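Local coordinates for long form salivary protein D7L1 (Aedes aegypti, PDB 3DXL) that binds and sequesters biogenic amines and eicosanoids of the vertebrate host, such as serotonin, noradrenaline and leukotrienes, and thereby modulates mosquito blood feeding, at residues A[13-18]-A[208-213]; A[184-189]-A[243-248]; A[216-221]-A[260-265]; A[274-277]-A[281-284]. All coordinates share one frame; numbering follows the deposited sequence. Where two conformers were deposited one is given.

Contact 1 (A[13-18]-A[208-213])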
loop_
_atom_site.group_PDB
_atom_site.type_symbol
_atom_site.label_atom_id
_atom_site.label_comp_id
_atom_site.label_asym_id
_atom_site.label_seq_id
_atom_site.Cartn_x
_atom_site.Cartn_y
_atom_site.Cartn_z
ATOM N N PHE A 13 -1.285 3.491 -6.642
ATOM C CA PHE A 13 -1.870 4.644 -7.304
ATOM C C PHE A 13 -2.369 5.666 -6.280
ATOM O O PHE A 13 -2.110 6.864 -6.395
ATOM C CB PHE A 13 -3.018 4.250 -8.247
ATOM C CG PHE A 13 -2.631 3.269 -9.347
ATOM C CD1 PHE A 13 -1.401 3.342 -9.987
ATOM C CD2 PHE A 13 -3.519 2.268 -9.724
ATOM C CE1 PHE A 13 -1.072 2.435 -10.999
ATOM C CE2 PHE A 13 -3.196 1.358 -10.730
ATOM C CZ PHE A 13 -1.975 1.445 -11.354
ATOM N N THR A 14 -3.100 5.187 -5.275
ATOM C CA THR A 14 -3.667 6.103 -4.290
ATOM C C THR A 14 -2.611 6.771 -3.416
ATOM O O THR A 14 -2.742 7.961 -3.118
ATOM C CB THR A 14 -4.777 5.446 -3.435
ATOM O OG1 THR A 14 -4.255 4.299 -2.758
ATOM C CG2 THR A 14 -5.958 5.054 -4.317
ATOM N N ARG A 15 -1.570 6.031 -3.020
ATOM C CA ARG A 15 -0.468 6.626 -2.264
ATOM C C ARG A 15 0.224 7.717 -3.084
ATOM O O ARG A 15 0.495 8.810 -2.589
ATOM C CB ARG A 15 0.540 5.568 -1.804
ATOM C CG ARG A 15 1.835 6.116 -1.199
ATOM C CD ARG A 15 1.625 6.998 0.046
ATOM N NE ARG A 15 0.933 6.304 1.133
ATOM C CZ ARG A 15 1.534 5.517 2.019
ATOM N NH1 ARG A 15 2.850 5.327 1.987
ATOM N NH2 ARG A 15 0.807 4.923 2.956
ATOM N N CYS A 16 0.499 7.423 -4.349
ATOM C CA CYS A 16 1.178 8.390 -5.193
ATOM C C CYS A 16 0.313 9.626 -5.442
ATOM O O CYS A 16 0.834 10.745 -5.485
ATOM C CB CYS A 16 1.606 7.720 -6.489
ATOM S SG CYS A 16 2.974 6.564 -6.243
ATOM N N MET A 17 -1.007 9.449 -5.554
ATOM C CA MET A 17 -1.889 10.603 -5.675
ATOM C C MET A 17 -1.929 11.400 -4.376
ATOM O O MET A 17 -1.853 12.628 -4.399
ATOM C CB MET A 17 -3.292 10.196 -6.110
ATOM C CG MET A 17 -3.339 9.791 -7.567
ATOM S SD MET A 17 -5.002 9.619 -8.205
ATOM C CE MET A 17 -5.445 8.049 -7.457
ATOM N N GLU A 18 -2.016 10.704 -3.235
ATOM C CA GLU A 18 -2.034 11.387 -1.938
ATOM C C GLU A 18 -0.802 12.276 -1.770
ATOM O O GLU A 18 -0.901 13.409 -1.292
ATOM C CB GLU A 18 -2.149 10.371 -0.800
ATOM C CG GLU A 18 -2.393 11.029 0.561
ATOM C CD GLU A 18 -2.659 10.033 1.666
ATOM O OE1 GLU A 18 -3.393 9.055 1.444
ATOM O OE2 GLU A 18 -2.157 10.248 2.783
ATOM N N VAL A 208 10.686 1.910 8.482
ATOM C CA VAL A 208 10.556 2.934 9.515
ATOM C C VAL A 208 9.787 4.151 9.000
ATOM O O VAL A 208 9.002 4.755 9.732
ATOM C CB VAL A 208 11.943 3.377 10.070
ATOM C CG1 VAL A 208 11.803 4.537 11.048
ATOM C CG2 VAL A 208 12.657 2.222 10.743
ATOM N N GLU A 209 10.017 4.513 7.737
ATOM C CA GLU A 209 9.364 5.684 7.171
ATOM C C GLU A 209 7.843 5.537 7.101
ATOM O O GLU A 209 7.126 6.513 7.282
ATOM C CB GLU A 209 9.959 6.054 5.808
ATOM C CG GLU A 209 11.411 6.559 5.871
ATOM C CD GLU A 209 11.618 7.700 6.864
ATOM O OE1 GLU A 209 10.753 8.600 6.950
ATOM O OE2 GLU A 209 12.664 7.703 7.551
ATOM N N GLU A 210 7.356 4.325 6.851
ATOM C CA GLU A 210 5.907 4.115 6.844
ATOM C C GLU A 210 5.294 4.301 8.241
ATOM O O GLU A 210 4.231 4.902 8.377
ATOM C CB GLU A 210 5.560 2.745 6.274
ATOM C CG GLU A 210 4.058 2.516 6.017
ATOM C CD GLU A 210 3.457 3.319 4.855
ATOM O OE1 GLU A 210 4.199 3.828 3.983
ATOM O OE2 GLU A 210 2.214 3.417 4.814
ATOM N N VAL A 211 5.985 3.807 9.275
ATOM C CA VAL A 211 5.505 3.972 10.654
ATOM C C VAL A 211 5.510 5.456 11.012
ATOM O O VAL A 211 4.558 5.983 11.587
ATOM C CB VAL A 211 6.340 3.180 11.675
ATOM C CG1 VAL A 211 5.638 3.174 13.015
ATOM C CG2 VAL A 211 6.550 1.758 11.207
ATOM N N LYS A 212 6.584 6.139 10.625
ATOM C CA LYS A 212 6.699 7.572 10.874
ATOM C C LYS A 212 5.586 8.362 10.205
ATOM O O LYS A 212 5.056 9.304 10.780
ATOM C CB LYS A 212 8.055 8.106 10.413
ATOM C CG LYS A 212 9.207 7.681 11.313
ATOM C CD LYS A 212 10.564 8.008 10.691
ATOM C CE LYS A 212 10.745 9.501 10.508
ATOM N NZ LYS A 212 12.089 9.827 9.937
ATOM N N ARG A 213 5.245 7.974 8.971
ATOM C CA ARG A 213 4.189 8.613 8.213
ATOM C C ARG A 213 2.899 8.631 9.034
ATOM O O ARG A 213 2.218 9.642 9.117
ATOM C CB ARG A 213 3.978 7.862 6.892
ATOM C CG ARG A 213 3.011 8.518 5.928
ATOM C CD ARG A 213 2.833 7.675 4.667
ATOM N NE ARG A 213 2.397 8.509 3.540
ATOM C CZ ARG A 213 1.137 8.848 3.293
ATOM N NH1 ARG A 213 0.156 8.405 4.072
ATOM N NH2 ARG A 213 0.841 9.620 2.256
#

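Contact 2 (A[184-189]-A[243-248]). With GOL (glycerol), chain F.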
loop_
_atom_site.group_PDB
_atom_site.type_symbol
_atom_site.label_atom_id
_atom_site.label_comp_id
_atom_site.label_asym_id
_atom_site.label_seq_id
_atom_site.Cartn_x
_atom_site.Cartn_y
_atom_site.Cartn_z
ATOM N N ALA A 184 1.137 -19.120 17.089
ATOM C CA ALA A 184 1.458 -19.068 15.660
ATOM C C ALA A 184 0.385 -18.364 14.829
ATOM O O ALA A 184 0.703 -17.595 13.913
ATOM C CB ALA A 184 1.712 -20.477 15.119
ATOM N N LEU A 185 -0.882 -18.627 15.134
ATOM C CA LEU A 185 -1.985 -17.992 14.413
ATOM C C LEU A 185 -1.925 -16.473 14.528
ATOM O O LEU A 185 -2.045 -15.767 13.521
ATOM C CB LEU A 185 -3.341 -18.506 14.907
ATOM C CG LEU A 185 -4.594 -17.935 14.236
ATOM C CD1 LEU A 185 -4.622 -18.250 12.749
ATOM C CD2 LEU A 185 -5.859 -18.454 14.899
ATOM N N PHE A 186 -1.737 -15.963 15.742
ATOM C CA PHE A 186 -1.671 -14.528 15.931
ATOM C C PHE A 186 -0.447 -13.907 15.248
ATOM O O PHE A 186 -0.516 -12.793 14.725
ATOM C CB PHE A 186 -1.722 -14.151 17.411
ATOM C CG PHE A 186 -1.742 -12.673 17.634
ATOM C CD1 PHE A 186 -2.877 -11.925 17.323
ATOM C CD2 PHE A 186 -0.612 -12.021 18.109
ATOM C CE1 PHE A 186 -2.896 -10.551 17.517
ATOM C CE2 PHE A 186 -0.623 -10.641 18.304
ATOM C CZ PHE A 186 -1.764 -9.910 18.008
ATOM N N LYS A 187 0.669 -14.626 15.239
ATOM C CA LYS A 187 1.848 -14.148 14.529
ATOM C C LYS A 187 1.606 -14.026 13.025
ATOM O O LYS A 187 2.070 -13.081 12.399
ATOM C CB LYS A 187 3.063 -15.025 14.838
ATOM C CG LYS A 187 3.472 -14.970 16.311
ATOM C CD LYS A 187 4.756 -15.725 16.576
ATOM C CE LYS A 187 5.110 -15.697 18.057
ATOM N NZ LYS A 187 6.321 -16.512 18.327
ATOM N N GLU A 188 0.843 -14.953 12.462
ATOM C CA GLU A 188 0.518 -14.897 11.040
ATOM C C GLU A 188 -0.474 -13.778 10.749
ATOM O O GLU A 188 -0.336 -13.052 9.768
ATOM C CB GLU A 188 -0.049 -16.231 10.566
ATOM C CG GLU A 188 0.044 -16.415 9.062
ATOM C CD GLU A 188 -0.555 -17.722 8.569
ATOM O OE1 GLU A 188 -0.727 -18.663 9.379
ATOM O OE2 GLU A 188 -0.865 -17.796 7.359
ATOM N N HIS A 189 -1.490 -13.648 11.592
ATOM C CA HIS A 189 -2.444 -12.568 11.479
ATOM C C HIS A 189 -1.743 -11.201 11.538
ATOM O O HIS A 189 -2.034 -10.298 10.740
ATOM C CB HIS A 189 -3.508 -12.684 12.580
ATOM C CG HIS A 189 -4.289 -11.427 12.768
ATOM N ND1 HIS A 189 -5.300 -11.041 11.914
ATOM C CD2 HIS A 189 -4.148 -10.423 13.664
ATOM C CE1 HIS A 189 -5.773 -9.868 12.298
ATOM N NE2 HIS A 189 -5.093 -9.474 13.361
ATOM N N LYS A 243 9.002 -11.532 12.236
ATOM C CA LYS A 243 9.440 -10.146 12.298
ATOM C C LYS A 243 8.278 -9.163 12.459
ATOM O O LYS A 243 8.381 -8.248 13.278
ATOM C CB LYS A 243 10.371 -9.800 11.129
ATOM C CG LYS A 243 11.730 -10.504 11.240
ATOM C CD LYS A 243 12.583 -10.368 9.991
ATOM C CE LYS A 243 13.307 -9.048 9.961
ATOM N NZ LYS A 243 13.969 -8.812 8.656
ATOM N N SER A 244 7.181 -9.361 11.718
ATOM C CA SER A 244 5.994 -8.497 11.863
ATOM C C SER A 244 5.501 -8.481 13.306
ATOM O O SER A 244 5.307 -7.421 13.907
ATOM C CB SER A 244 4.854 -8.956 10.955
ATOM O OG SER A 244 5.122 -8.646 9.598
ATOM N N TRP A 245 5.313 -9.675 13.858
ATOM C CA TRP A 245 4.848 -9.814 15.233
ATOM C C TRP A 245 5.833 -9.186 16.223
ATOM O O TRP A 245 5.425 -8.494 17.159
ATOM C CB TRP A 245 4.618 -11.291 15.536
ATOM C CG TRP A 245 4.242 -11.577 16.964
ATOM C CD1 TRP A 245 2.991 -11.505 17.517
ATOM C CD2 TRP A 245 5.126 -11.993 18.016
ATOM N NE1 TRP A 245 3.046 -11.856 18.854
ATOM C CE2 TRP A 245 4.342 -12.146 19.187
ATOM C CE3 TRP A 245 6.503 -12.241 18.091
ATOM C CZ2 TRP A 245 4.888 -12.559 20.412
ATOM C CZ3 TRP A 245 7.047 -12.636 19.315
ATOM C CH2 TRP A 245 6.238 -12.795 20.455
ATOM N N HIS A 246 7.126 -9.414 16.009
ATOM C CA HIS A 246 8.141 -8.811 16.859
ATOM C C HIS A 246 8.000 -7.297 16.956
ATOM O O HIS A 246 8.034 -6.731 18.051
ATOM C CB HIS A 246 9.545 -9.161 16.373
ATOM C CG HIS A 246 10.623 -8.380 17.054
ATOM N ND1 HIS A 246 11.075 -8.681 18.322
ATOM C CD2 HIS A 246 11.340 -7.306 16.642
ATOM C CE1 HIS A 246 12.025 -7.827 18.660
ATOM N NE2 HIS A 246 12.202 -6.980 17.661
ATOM N N TYR A 247 7.870 -6.632 15.806
ATOM C CA TYR A 247 7.784 -5.185 15.825
ATOM C C TYR A 247 6.473 -4.697 16.418
ATOM O O TYR A 247 6.458 -3.709 17.159
ATOM C CB TYR A 247 8.037 -4.606 14.431
ATOM C CG TYR A 247 9.510 -4.582 14.092
ATOM C CD1 TYR A 247 10.358 -3.648 14.676
ATOM C CD2 TYR A 247 10.057 -5.508 13.211
ATOM C CE1 TYR A 247 11.709 -3.626 14.382
ATOM C CE2 TYR A 247 11.421 -5.488 12.904
ATOM C CZ TYR A 247 12.227 -4.549 13.498
ATOM O OH TYR A 247 13.567 -4.515 13.206
ATOM N N TYR A 248 5.385 -5.396 16.100
ATOM C CA TYR A 248 4.096 -5.063 16.703
ATOM C C TYR A 248 4.158 -5.131 18.239
ATOM O O TYR A 248 3.814 -4.165 18.925
ATOM C CB TYR A 248 3.005 -5.984 16.152
ATOM C CG TYR A 248 1.654 -5.777 16.788
ATOM C CD1 TYR A 248 0.886 -4.656 16.488
ATOM C CD2 TYR A 248 1.151 -6.692 17.725
ATOM C CE1 TYR A 248 -0.365 -4.453 17.088
ATOM C CE2 TYR A 248 -0.093 -6.501 18.325
ATOM C CZ TYR A 248 -0.841 -5.383 18.002
ATOM O OH TYR A 248 -2.071 -5.176 18.583
HETATM C C1 GOL F . -4.525 -5.631 16.321
HETATM O O1 GOL F . -3.932 -4.416 16.718
HETATM C C2 GOL F . -4.168 -5.955 14.875
HETATM O O2 GOL F . -5.113 -6.866 14.352
HETATM C C3 GOL F . -2.769 -6.556 14.820
HETATM O O3 GOL F . -2.742 -7.775 15.527
HETATM O O HOH W 1 4.775 -12.113 12.307
#

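Contact 3 (A[216-221]-A[260-265])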
loop_
_atom_site.group_PDB
_atom_site.type_symbol
_atom_site.label_atom_id
_atom_site.label_comp_id
_atom_site.label_asym_id
_atom_site.label_seq_id
_atom_site.Cartn_x
_atom_site.Cartn_y
_atom_site.Cartn_z
ATOM N N LYS A 216 3.052 11.026 12.035
ATOM C CA LYS A 216 2.899 12.412 11.636
ATOM C C LYS A 216 1.446 12.746 11.327
ATOM O O LYS A 216 0.979 13.845 11.625
ATOM C CB LYS A 216 3.821 12.749 10.466
ATOM C CG LYS A 216 5.288 12.736 10.865
ATOM C CD LYS A 216 6.216 13.099 9.725
ATOM C CE LYS A 216 7.671 13.034 10.184
ATOM N NZ LYS A 216 8.622 13.166 9.044
ATOM N N LEU A 217 0.714 11.773 10.782
ATOM C CA LEU A 217 -0.701 11.973 10.478
ATOM C C LEU A 217 -1.600 12.099 11.710
ATOM O O LEU A 217 -2.708 12.619 11.608
ATOM C CB LEU A 217 -1.229 10.886 9.536
ATOM C CG LEU A 217 -0.772 11.092 8.090
ATOM C CD1 LEU A 217 -0.953 9.821 7.280
ATOM C CD2 LEU A 217 -1.487 12.279 7.440
ATOM N N VAL A 218 -1.125 11.643 12.869
ATOM C CA VAL A 218 -1.833 11.918 14.125
ATOM C C VAL A 218 -1.122 12.977 14.959
ATOM O O VAL A 218 -1.317 13.066 16.178
ATOM C CB VAL A 218 -2.161 10.640 14.948
ATOM C CG1 VAL A 218 -3.134 9.769 14.182
ATOM C CG2 VAL A 218 -0.907 9.869 15.300
ATOM N N ASN A 219 -0.303 13.794 14.290
ATOM C CA ASN A 219 0.326 14.970 14.910
ATOM C C ASN A 219 1.284 14.615 16.050
ATOM O O ASN A 219 1.370 15.319 17.062
ATOM C CB ASN A 219 -0.742 15.990 15.337
ATOM C CG ASN A 219 -1.767 16.253 14.230
ATOM O OD1 ASN A 219 -1.404 16.494 13.073
ATOM N ND2 ASN A 219 -3.046 16.190 14.577
ATOM N N LYS A 220 2.012 13.519 15.867
ATOM C CA LYS A 220 2.980 13.058 16.857
ATOM C C LYS A 220 4.386 13.141 16.288
ATOM O O LYS A 220 4.629 12.803 15.130
ATOM C CB LYS A 220 2.663 11.626 17.316
ATOM C CG LYS A 220 1.305 11.459 17.995
ATOM C CD LYS A 220 1.212 12.227 19.309
ATOM C CE LYS A 220 -0.192 12.148 19.898
ATOM N NZ LYS A 220 -0.364 13.155 20.979
ATOM N N ASP A 221 5.315 13.622 17.101
ATOM C CA ASP A 221 6.705 13.629 16.701
ATOM C C ASP A 221 7.228 12.203 16.576
ATOM O O ASP A 221 6.690 11.271 17.180
ATOM C CB ASP A 221 7.563 14.422 17.679
ATOM C CG ASP A 221 8.980 14.574 17.185
ATOM O OD1 ASP A 221 9.174 15.231 16.138
ATOM O OD2 ASP A 221 9.891 14.001 17.806
ATOM N N PHE A 260 1.665 5.101 19.388
ATOM C CA PHE A 260 1.526 4.003 18.427
ATOM C C PHE A 260 0.080 3.562 18.249
ATOM O O PHE A 260 -0.397 3.416 17.117
ATOM C CB PHE A 260 2.401 2.793 18.779
ATOM C CG PHE A 260 2.102 1.588 17.937
ATOM C CD1 PHE A 260 2.548 1.520 16.621
ATOM C CD2 PHE A 260 1.331 0.550 18.436
ATOM C CE1 PHE A 260 2.241 0.424 15.823
ATOM C CE2 PHE A 260 1.023 -0.542 17.648
ATOM C CZ PHE A 260 1.484 -0.606 16.345
ATOM N N LYS A 261 -0.614 3.311 19.354
ATOM C CA LYS A 261 -2.007 2.881 19.276
ATOM C C LYS A 261 -2.855 3.935 18.568
ATOM O O LYS A 261 -3.693 3.603 17.743
ATOM C CB LYS A 261 -2.556 2.557 20.662
ATOM C CG LYS A 261 -1.897 1.338 21.297
ATOM C CD LYS A 261 -2.312 1.168 22.750
ATOM C CE LYS A 261 -1.603 -0.015 23.367
ATOM N NZ LYS A 261 -2.024 -0.236 24.784
ATOM N N GLU A 262 -2.605 5.207 18.862
ATOM C CA GLU A 262 -3.319 6.285 18.200
ATOM C C GLU A 262 -3.059 6.302 16.686
ATOM O O GLU A 262 -3.992 6.396 15.879
ATOM C CB GLU A 262 -2.978 7.628 18.840
ATOM C CG GLU A 262 -3.871 8.732 18.352
ATOM C CD GLU A 262 -3.709 10.059 19.076
ATOM O OE1 GLU A 262 -2.982 10.146 20.098
ATOM O OE2 GLU A 262 -4.342 11.022 18.614
ATOM N N ALA A 263 -1.792 6.176 16.308
ATOM C CA ALA A 263 -1.402 6.166 14.903
ATOM C C ALA A 263 -1.979 4.953 14.164
ATOM O O ALA A 263 -2.459 5.063 13.031
ATOM C CB ALA A 263 0.099 6.181 14.799
ATOM N N PHE A 264 -1.911 3.796 14.812
ATOM C CA PHE A 264 -2.346 2.515 14.242
ATOM C C PHE A 264 -3.865 2.518 14.085
ATOM O O PHE A 264 -4.390 2.073 13.068
ATOM C CB PHE A 264 -1.901 1.403 15.194
ATOM C CG PHE A 264 -1.644 0.049 14.565
ATOM C CD1 PHE A 264 -0.653 -0.122 13.608
ATOM C CD2 PHE A 264 -2.316 -1.085 15.031
ATOM C CE1 PHE A 264 -0.372 -1.386 13.103
ATOM C CE2 PHE A 264 -2.033 -2.352 14.519
ATOM C CZ PHE A 264 -1.056 -2.488 13.550
ATOM N N ASP A 265 -4.570 3.047 15.083
ATOM C CA ASP A 265 -6.022 3.180 14.993
ATOM C C ASP A 265 -6.418 4.043 13.798
ATOM O O ASP A 265 -7.334 3.707 13.042
ATOM C CB ASP A 265 -6.621 3.818 16.257
ATOM C CG ASP A 265 -6.714 2.862 17.437
ATOM O OD1 ASP A 265 -6.442 1.651 17.310
ATOM O OD2 ASP A 265 -7.066 3.369 18.518
HETATM O O HOH W 2 -2.929 13.421 18.321
HETATM O O HOH W 3 -2.998 12.279 21.814
#

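Contact 4 (A[274-277]-A[281-284]). Unlike the reference sequence in segment 281-284: Asn281 (reference Lys).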
loop_
_atom_site.group_PDB
_atom_site.type_symbol
_atom_site.label_atom_id
_atom_site.label_comp_id
_atom_site.label_asym_id
_atom_site.label_seq_id
_atom_site.Cartn_x
_atom_site.Cartn_y
_atom_site.Cartn_z
ATOM N N TYR A 274 -8.891 3.614 0.367
ATOM C CA TYR A 274 -7.536 3.964 -0.039
ATOM C C TYR A 274 -7.450 5.416 -0.528
ATOM O O TYR A 274 -6.460 6.098 -0.264
ATOM C CB TYR A 274 -6.991 2.968 -1.061
ATOM C CG TYR A 274 -6.468 1.675 -0.457
ATOM C CD1 TYR A 274 -6.791 1.284 0.855
ATOM C CD2 TYR A 274 -5.659 0.829 -1.207
ATOM C CE1 TYR A 274 -6.303 0.107 1.392
ATOM C CE2 TYR A 274 -5.180 -0.357 -0.688
ATOM C CZ TYR A 274 -5.511 -0.718 0.626
ATOM O OH TYR A 274 -5.039 -1.892 1.159
ATOM N N ALA A 275 -8.519 5.905 -1.160
ATOM C CA ALA A 275 -8.629 7.302 -1.595
ATOM C C ALA A 275 -9.100 8.273 -0.499
ATOM O O ALA A 275 -9.534 9.383 -0.806
ATOM C CB ALA A 275 -9.536 7.405 -2.823
ATOM N N PHE A 276 -8.991 7.860 0.772
ATOM C CA PHE A 276 -9.390 8.657 1.952
ATOM C C PHE A 276 -9.086 10.157 1.849
ATOM O O PHE A 276 -9.950 10.995 2.119
ATOM C CB PHE A 276 -8.705 8.073 3.190
ATOM C CG PHE A 276 -9.144 8.680 4.496
ATOM C CD1 PHE A 276 -10.221 8.145 5.190
ATOM C CD2 PHE A 276 -8.460 9.759 5.047
ATOM C CE1 PHE A 276 -10.615 8.680 6.410
ATOM C CE2 PHE A 276 -8.859 10.304 6.270
ATOM C CZ PHE A 276 -9.935 9.760 6.944
ATOM N N ASN A 277 -7.849 10.485 1.483
ATOM C CA ASN A 277 -7.379 11.868 1.466
ATOM C C ASN A 277 -7.371 12.531 0.099
ATOM O O ASN A 277 -6.890 13.662 -0.025
ATOM C CB ASN A 277 -5.976 11.945 2.075
ATOM C CG ASN A 277 -5.998 12.023 3.590
ATOM O OD1 ASN A 277 -6.839 12.706 4.165
ATOM N ND2 ASN A 277 -5.046 11.356 4.241
ATOM N N ASN A 281 -7.310 16.644 1.577
ATOM C CA ASN A 281 -6.689 16.226 2.822
ATOM C C ASN A 281 -7.700 16.371 3.960
ATOM O O ASN A 281 -8.268 17.449 4.160
ATOM C CB ASN A 281 -5.426 17.053 3.076
ATOM C CG ASN A 281 -4.997 17.040 4.528
ATOM O OD1 ASN A 281 -5.430 17.877 5.328
ATOM N ND2 ASN A 281 -4.127 16.101 4.875
ATOM N N GLN A 282 -7.948 15.275 4.675
ATOM C CA GLN A 282 -8.884 15.284 5.801
ATOM C C GLN A 282 -8.163 15.631 7.095
ATOM O O GLN A 282 -7.046 15.173 7.334
ATOM C CB GLN A 282 -9.604 13.936 5.935
ATOM C CG GLN A 282 -10.525 13.586 4.766
ATOM C CD GLN A 282 -11.584 12.551 5.127
ATOM O OE1 GLN A 282 -12.281 12.681 6.139
ATOM N NE2 GLN A 282 -11.722 11.525 4.292
ATOM N N ALA A 283 -8.808 16.452 7.922
ATOM C CA ALA A 283 -8.260 16.815 9.223
ATOM C C ALA A 283 -8.442 15.661 10.201
ATOM O O ALA A 283 -9.523 15.063 10.280
ATOM C CB ALA A 283 -8.928 18.079 9.757
ATOM N N TYR A 284 -7.376 15.337 10.926
ATOM C CA TYR A 284 -7.437 14.310 11.963
ATOM C C TYR A 284 -7.970 14.873 13.271
ATOM O O TYR A 284 -7.483 15.890 13.752
ATOM C CB TYR A 284 -6.056 13.687 12.212
ATOM C CG TYR A 284 -6.026 12.782 13.433
ATOM C CD1 TYR A 284 -6.686 11.558 13.425
ATOM C CD2 TYR A 284 -5.367 13.167 14.605
ATOM C CE1 TYR A 284 -6.679 10.727 14.536
ATOM C CE2 TYR A 284 -5.356 12.341 15.729
ATOM C CZ TYR A 284 -6.013 11.127 15.685
ATOM O OH TYR A 284 -6.005 10.299 16.778
HETATM O O HOH W 4 -5.376 12.399 7.307
#

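Contact 1 (A[13-18]-A[208-213])
Arg15 and Glu210 meet head-on in a bidentate salt bridge: NH1 of Arg15 donates to OE1 of Glu210 and NH2 to OE2, each at 2.8 Å and nearly straight. Both carboxylate oxygens use their syn lone pairs, and the guanidinium and carboxylate planes lie only 6° apart, so the two flat groups form one almost planar unit. One face of the Arg15 guanidinium is covered by that of Arg213, which runs past it in the reverse direction; the planes are parallel to within 3° and the centres 3.6 Å apart. Arg213 in turn holds Glu18 by a different geometry. Its NH2 and NH1 both donate to the single oxygen OE2 of Glu18, at 3.1 and 3.2 Å, and approach that oxygen from above the carboxylate plane.

The two helices, 6-20 and 208-217, belong to the two odorant-binding-protein-like halves of this long-form D7 protein, and their short segments stay 15.2 Å apart at the axes. Long side chains therefore bridge the gap: Arg15 is bent at chi2 and chi3, while Arg213 reaches out extended from CG to NE. In the next shell, Asp19 is the stronger partner of Arg213 NH2, and Arg267 forms a second salt bridge to Glu210 OE2.

Contact 2 (A[184-189]-A[243-248])
Lys187 lies along one face of the Trp245 indole, and its aliphatic chain is what the ring packs against. CB sits beside CB of Trp245; CG then comes down on the five-membered ring, 3.5 Å from Trp245 CG. The chain runs on fully extended, so CD passes nearest CD2 of Trp245 and CE arrives above the six-membered ring, 3.6 Å from its centroid and 6° off the normal, a CH-pi contact. NZ ends 4.3 Å from the same centroid in cation-pi geometry, while its salt bridge goes to Glu242. At its rim the indole is met by Phe186, with CD2 of Phe186 3.7 Å from Trp245 CD1 and the rings nearly perpendicular, neither over the other's face. Phe186 CZ also touches CE2 of Tyr248. A water joins Lys187 O to Trp245 N where segments 184-189 and 243-248 cross at 87°.

A glycerol, probably from the crystallisation liquor, is hydrogen-bonded to His189 NE2 through O2 (2.8 Å) and donates from O1 to Tyr248 OH (2.7 Å). His189 binds noradrenaline, so the aromatic packing borders the biogenic-amine pocket of the C-terminal domain; His189 and Tyr248 set hydrogen-bonding groups beside aromatic rings, consistent with a pocket for polar amines.

Contact 3 (A[216-221]-A[260-265])
Val218 points its two methyl branches at the backbone of helix 257-271, whereas Lys220 and Glu262 cross at about a right angle beside it. CG2 of Val218 rests 3.8 Å from CA of Ala263 and also touches its CB, while CG1 faces the Glu262 carbonyl oxygen; the small alanine side chain lets the valine settle close to the helix. Glu262 extends past this apolar patch, with CG anti to the backbone N (chi1 -170°). Lys220 bends at chi2 and lays CE 3.4 Å from Glu262 OE1, but NZ stops at 4.1 Å, beyond a salt bridge.

Water completes the link. One molecule accepts from Lys220 NZ and donates to Glu262 OE1 (2.7 Å); another donates to both Val218 O and Glu262 OE2. The strongest partner of OE2 is Tyr284, from the loop after helix 257-271. Val218 and Lys220 are presented by the Schellman motif that ends helix 208-217, with Asn219 at positive phi as its C-prime residue. On the same helix as Glu262, Asp265 binds noradrenaline, though it does not touch the loop. Lys220 and Glu262 are thus hydrogen-bonded through water rather than directly, though their opposite charges probably still attract, and direct contact is left to the valine and the aliphatic part of the lysine.

Contact 4 (A[274-277]-A[281-284])
Two hydrogen bonds join Gln282 to residues 276-277, one from its side chain and one from its backbone. Its amide NE2 donates to the carbonyl oxygen of Phe276 at 2.9 Å, with an N-H...O angle of 168°; the acceptor lies in the plane of the glutamine amide, although the donor is tilted from the plane of the Phe276 carbonyl. The backbone N of Gln282 donates to OD1 of Asn277 at 2.8 Å, again nearly straight. Asn277 thereby turns its side-chain oxygen toward the backbone of Gln282, and its own amide stands almost perpendicular to that of Gln282.

Stacking supplies the second kind of contact. The Gln282 amide lies flat over the Phe276 ring, the planes 8° apart, with NE2 3.5 Å above the ring plane and over its centre. CB and CD of Gln282 approach the ring near CE2, each at 3.7 Å. The chain of Gln282 is extended beyond CG, which carries the amide across the ring to the Phe276 carbonyl; stack and hydrogen bond together fix its rotation.

Solvent adds a longer bridge: a water accepts from Asn277 ND2 at 3.3 Å and donates to Gln282 O. Outside the two segments, Asn277 O is bound by Arg27, ND2 makes a weak hydrogen bond to Glu18, and Phe276 packs on Val269 and Arg270 of helix 257-271.

The arrangement is a non-repetitive loop after helix 257-271 in which the chain bends by about a right angle between the two segments, secured by asparagine and glutamine amides bonded to backbone groups.

Overall arrangement
From the N terminus, helix 6-20 makes contact 1 with helix 208-217, closing a long excursion that takes in the rest of the N-terminal domain and the first part of the C-terminal one, and joining both. Contact 2 opens within it, at helix 184-196, and closes beyond it on helix 243-253, so the two cross. Contact 3 starts where helix 208-217 ends and closes on helix 257-271; it crosses contact 2 and follows contact 1 in series. Tyr248 packs against Phe260 and Phe264, joining contacts 2 and 3. Contact 4 is a local closure in the loop after helix 257-271, yet touches contact 1 through Asn277 and Tyr274 and contact 3 through Tyr284, bringing that loop against both domains.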